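PDB 3TQV: nicotinate-nucleotide pyrophosphorylase from Francisella tularensis subsp. tularensis, which probably converts quinolinate and 5-phospho-alpha-D-ribose 1-diphosphate to nicotinate ribonucleotide, carbon dioxide and diphosphate, a step of NAD(+) biosynthesis. Local coordinates for residues B[209-214]-B[236-241]. Residues are numbered along the deposited sequence; the frame is centred on the assembly and turned at random.
Sequences DELNQA and VSIARG
Ile-238 carries most of its side of this contact: its CG2 methyl meets both Leu-211 and Asn-212 of the facing helix, and CD1 comes near Asn-212. CG2 of Ile-238 packs on CD2 of Leu-211 at 4.1 Å, the two side chains running past one another in opposite directions. The same CG2 lies 3.4 Å from OD1 of Asn-212, whose side chain crosses that of the isoleucine at about a right angle; CD1 of Ile-238 is 3.9 Å from this oxygen. No hydrogen bond joins the segments, and 145 Å² is buried in all. Helices 208-216 and 229-239 are outer helices that follow successive parallel strands of the alpha/beta barrel domain of this quinolinate phosphoribosyltransferase, and strand 221-225 connects them. CA of Asn-212 lies 8.0 Å from CA of Ile-238. CB of Leu-211 points toward the other helix, and with CG anti to the backbone N (chi1 171°) the CD2 methyl reaches Ile-238. Leu-211 is the buried member of the trio, resting also on Val-222 and Leu-245 of the underlying strands. Ala-239 also touches Leu-245, while Asn-212 lies at the exposed margin. Beyond this layer, Glu-210 OE1 accepts a hydrogen bond from Thr-206 N, tying helix 208-216 to the residues leading into it from strand 200-205.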
loop_
_atom_site.group_PDB
_atom_site.type_symbol
_atom_site.label_atom_id
_atom_site.label_comp_id
_atom_site.label_asym_id
_atom_site.label_seq_id
_atom_site.Cartn_x
_atom_site.Cartn_y
_atom_site.Cartn_z
ATOM N N ASP B 209 27.911 -21.619 -10.646
ATOM C CA ASP B 209 29.282 -21.135 -10.763
ATOM C C ASP B 209 29.490 -19.806 -10.052
ATOM O O ASP B 209 30.492 -19.622 -9.378
ATOM C CB ASP B 209 29.737 -20.989 -12.218
ATOM C CG ASP B 209 31.143 -20.421 -12.316
ATOM O OD1 ASP B 209 32.085 -21.212 -12.517
ATOM O OD2 ASP B 209 31.311 -19.196 -12.152
ATOM N N GLU B 210 28.566 -18.871 -10.222
ATOM C CA GLU B 210 28.669 -17.627 -9.475
ATOM C C GLU B 210 28.610 -17.910 -7.971
ATOM O O GLU B 210 29.248 -17.223 -7.172
ATOM C CB GLU B 210 27.582 -16.632 -9.891
ATOM C CG GLU B 210 27.968 -15.720 -11.054
ATOM C CD GLU B 210 26.770 -14.996 -11.648
ATOM O OE1 GLU B 210 25.624 -15.423 -11.364
ATOM O OE2 GLU B 210 26.968 -14.009 -12.396
ATOM N N LEU B 211 27.858 -18.936 -7.585
ATOM C CA LEU B 211 27.722 -19.249 -6.170
ATOM C C LEU B 211 29.067 -19.665 -5.590
ATOM O O LEU B 211 29.449 -19.236 -4.497
ATOM C CB LEU B 211 26.678 -20.348 -5.937
ATOM C CG LEU B 211 26.669 -20.843 -4.482
ATOM C CD1 LEU B 211 26.121 -19.756 -3.581
ATOM C CD2 LEU B 211 25.870 -22.129 -4.328
ATOM N N ASN B 212 29.776 -20.508 -6.336
ATOM C CA ASN B 212 31.100 -20.949 -5.935
ATOM C C ASN B 212 32.043 -19.765 -5.763
ATOM O O ASN B 212 32.785 -19.674 -4.785
ATOM C CB ASN B 212 31.638 -21.994 -6.916
ATOM C CG ASN B 212 30.882 -23.308 -6.824
ATOM O OD1 ASN B 212 30.324 -23.626 -5.780
ATOM N ND2 ASN B 212 30.841 -24.065 -7.914
ATOM N N GLN B 213 31.976 -18.841 -6.709
ATOM C CA GLN B 213 32.736 -17.611 -6.619
ATOM C C GLN B 213 32.474 -16.876 -5.301
ATOM O O GLN B 213 33.394 -16.543 -4.557
ATOM C CB GLN B 213 32.393 -16.696 -7.796
ATOM C CG GLN B 213 32.906 -17.188 -9.143
ATOM C CD GLN B 213 32.672 -16.174 -10.248
ATOM O OE1 GLN B 213 32.061 -16.480 -11.263
ATOM N NE2 GLN B 213 33.158 -14.962 -10.049
ATOM N N ALA B 214 31.203 -16.623 -5.025
ATOM C CA ALA B 214 30.824 -15.812 -3.883
ATOM C C ALA B 214 31.220 -16.530 -2.607
ATOM O O ALA B 214 31.612 -15.897 -1.623
ATOM C CB ALA B 214 29.344 -15.522 -3.914
ATOM N N VAL B 236 22.327 -25.919 -1.794
ATOM C CA VAL B 236 22.291 -26.308 -0.396
ATOM C C VAL B 236 23.455 -27.224 -0.023
ATOM O O VAL B 236 24.114 -26.985 0.986
ATOM C CB VAL B 236 20.967 -27.006 -0.035
ATOM C CG1 VAL B 236 21.054 -27.611 1.372
ATOM C CG2 VAL B 236 19.785 -26.029 -0.172
ATOM N N SER B 237 23.705 -28.267 -0.821
ATOM C CA SER B 237 24.864 -29.139 -0.585
ATOM C C SER B 237 26.166 -28.351 -0.583
ATOM O O SER B 237 26.991 -28.484 0.327
ATOM C CB SER B 237 24.970 -30.253 -1.630
ATOM O OG SER B 237 24.032 -31.281 -1.391
ATOM N N ILE B 238 26.349 -27.539 -1.618
ATOM C CA ILE B 238 27.548 -26.728 -1.749
ATOM C C ILE B 238 27.730 -25.774 -0.571
ATOM O O ILE B 238 28.855 -25.531 -0.137
ATOM C CB ILE B 238 27.529 -25.934 -3.084
ATOM C CG1 ILE B 238 27.578 -26.906 -4.268
ATOM C CG2 ILE B 238 28.672 -24.930 -3.151
ATOM C CD1 ILE B 238 27.489 -26.237 -5.613
ATOM N N ALA B 239 26.627 -25.252 -0.047
ATOM C CA ALA B 239 26.721 -24.119 0.868
ATOM C C ALA B 239 26.704 -24.533 2.324
ATOM O O ALA B 239 27.099 -23.761 3.202
ATOM C CB ALA B 239 25.613 -23.073 0.581
ATOM N N ARG B 240 26.240 -25.754 2.574
ATOM C CA ARG B 240 26.124 -26.267 3.926
ATOM C C ARG B 240 27.423 -26.045 4.690
ATOM O O ARG B 240 28.486 -26.546 4.307
ATOM C CB ARG B 240 25.757 -27.745 3.896
ATOM C CG ARG B 240 25.408 -28.318 5.251
ATOM C CD ARG B 240 25.365 -29.845 5.256
ATOM N NE ARG B 240 24.661 -30.425 4.110
ATOM C CZ ARG B 240 23.360 -30.300 3.868
ATOM N NH1 ARG B 240 22.590 -29.581 4.684
ATOM N NH2 ARG B 240 22.833 -30.881 2.793
ATOM N N GLY B 241 27.320 -25.254 5.754
ATOM C CA GLY B 241 28.439 -24.937 6.619
ATOM C C GLY B 241 29.331 -23.824 6.106
ATOM O O GLY B 241 30.263 -23.402 6.788
#